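Local atomic coordinates of CrtC domain-containing protein (Fusarium vanettenii 77-13-4, PDB entry 7A0Q), a protein that probably acts as a kievitone hydratase, a lyase that adds water to the isoflavonoid phytoalexin kievitone and so detoxifies this plant defence compound. Residues Gln223-Pro227 with Val333-Leu338. Sequence-based numbering, arbitrary orientation.
Sequences QLHIP and VQGYGL
Tyr336 lies with one ring face over CB of His225, which sits 4.2 Å from the centroid of the tyrosine ring, displaced toward its rim. The two rings are nearly parallel, at 16°, but slid so far apart that they barely overlap; the contact is therefore a CH-pi one more than a stack. CG of Tyr336 stands between its own backbone N and carbonyl carbon (chi1 62°), which leans the ring toward segment 223-227; past the His225 contact, CE2 of Tyr336 also meets CG of Pro227, in the loop, at 3.7 Å. Beneath the rings runs an antiparallel ladder: His225 and Tyr336 form one hydrogen-bonded pair, with N of His225 2.9 Å from O of Tyr336, and Gln223 and Leu338 form the next. Between them Leu224 faces Gly337, whose CA comes within 3.1 Å of O of Gln223 in a CA-H...O contact, an approach that a residue without a side chain permits. Strands 218-225 and 331-343 are the first and last of an eight-stranded antiparallel barrel, so this pairing closes the barrel, in keeping with the lipocalin-like (calycin) family of this part of the chain. Farther along, CG2 of Ile226 packs on CB of Val333. On the face bearing the rings, His225 gives NE2-H to a lone pair of Gln223 OE1, 2.8 Å away and almost in the imidazole plane, while its ND1 is hydrogen-bonded to Lys232 NZ. Both ring nitrogens are thus engaged, which should fix the rotation of the imidazole. OE1 of Gln223 also bonds Tyr64 OH, NE2 of Gln223 is hydrogen-bonded to Ser62 OG, and Tyr336 OH bonds His202 NE2, linking the seam to strands 58-66 and 202-210.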
# COMPACT_ATOMS: atom_id res chain seq x y z
N GLN A 223 -4.78 -0.21 4.78
CA GLN A 223 -5.42 -0.03 3.48
C GLN A 223 -6.60 -0.99 3.47
O GLN A 223 -6.40 -2.21 3.44
CB GLN A 223 -4.43 -0.36 2.37
CG GLN A 223 -5.03 -0.31 0.98
CD GLN A 223 -4.39 -1.28 0.01
OE1 GLN A 223 -5.09 -2.03 -0.67
NE2 GLN A 223 -3.05 -1.26 -0.08
N LEU A 224 -7.83 -0.47 3.49
CA LEU A 224 -9.00 -1.32 3.69
C LEU A 224 -9.99 -1.23 2.54
O LEU A 224 -10.29 -0.14 2.03
CB LEU A 224 -9.71 -0.98 5.01
CG LEU A 224 -8.83 -0.94 6.25
CD1 LEU A 224 -9.65 -0.54 7.48
CD2 LEU A 224 -8.08 -2.28 6.48
N HIS A 225 -10.55 -2.39 2.18
CA HIS A 225 -11.61 -2.52 1.19
C HIS A 225 -12.83 -3.17 1.83
O HIS A 225 -12.69 -4.12 2.61
CB HIS A 225 -11.16 -3.38 -0.00
CG HIS A 225 -9.91 -2.89 -0.65
ND1 HIS A 225 -9.92 -2.15 -1.81
CD2 HIS A 225 -8.61 -2.99 -0.27
CE1 HIS A 225 -8.67 -1.83 -2.14
NE2 HIS A 225 -7.87 -2.32 -1.21
N ILE A 226 -14.01 -2.65 1.52
CA ILE A 226 -15.27 -3.22 1.99
C ILE A 226 -16.10 -3.57 0.76
O ILE A 226 -16.81 -2.71 0.22
CB ILE A 226 -16.02 -2.25 2.93
CG1 ILE A 226 -15.13 -1.89 4.12
CG2 ILE A 226 -17.34 -2.88 3.41
CD1 ILE A 226 -15.68 -0.78 5.01
N PRO A 227 -16.02 -4.81 0.28
CA PRO A 227 -16.58 -5.16 -1.04
C PRO A 227 -18.05 -4.81 -1.25
O PRO A 227 -18.45 -4.58 -2.40
CB PRO A 227 -16.35 -6.67 -1.12
CG PRO A 227 -15.11 -6.90 -0.31
CD PRO A 227 -15.14 -5.87 0.81
N VAL A 333 -20.29 -5.31 8.47
CA VAL A 333 -19.52 -5.42 7.24
C VAL A 333 -18.36 -6.39 7.46
O VAL A 333 -18.01 -6.74 8.58
CB VAL A 333 -18.97 -4.07 6.74
CG1 VAL A 333 -20.10 -3.08 6.48
CG2 VAL A 333 -17.95 -3.51 7.71
N GLN A 334 -17.76 -6.80 6.34
CA GLN A 334 -16.50 -7.53 6.35
C GLN A 334 -15.68 -7.05 5.16
O GLN A 334 -16.21 -6.48 4.21
CB GLN A 334 -16.72 -9.04 6.30
CG GLN A 334 -17.45 -9.51 5.06
CD GLN A 334 -17.66 -11.01 5.04
OE1 GLN A 334 -17.96 -11.63 6.06
NE2 GLN A 334 -17.50 -11.61 3.87
N GLY A 335 -14.37 -7.28 5.23
CA GLY A 335 -13.53 -6.90 4.12
C GLY A 335 -12.13 -7.42 4.27
O GLY A 335 -11.86 -8.29 5.11
N TYR A 336 -11.23 -6.86 3.46
CA TYR A 336 -9.85 -7.30 3.40
C TYR A 336 -8.99 -6.08 3.08
O TYR A 336 -9.50 -5.01 2.75
CB TYR A 336 -9.64 -8.40 2.35
CG TYR A 336 -9.97 -7.92 0.95
CD1 TYR A 336 -9.02 -7.24 0.18
CD2 TYR A 336 -11.23 -8.13 0.39
CE1 TYR A 336 -9.32 -6.78 -1.10
CE2 TYR A 336 -11.54 -7.68 -0.89
CZ TYR A 336 -10.58 -7.00 -1.62
OH TYR A 336 -10.88 -6.55 -2.88
N GLY A 337 -7.68 -6.27 3.15
CA GLY A 337 -6.78 -5.19 2.80
C GLY A 337 -5.37 -5.52 3.20
O GLY A 337 -4.95 -6.68 3.17
N LEU A 338 -4.63 -4.48 3.60
CA LEU A 338 -3.23 -4.65 3.95
C LEU A 338 -2.89 -3.80 5.16
O LEU A 338 -3.41 -2.68 5.33
CB LEU A 338 -2.33 -4.28 2.76
CG LEU A 338 -0.81 -4.39 2.99
CD1 LEU A 338 -0.11 -4.95 1.76
CD2 LEU A 338 -0.21 -3.02 3.38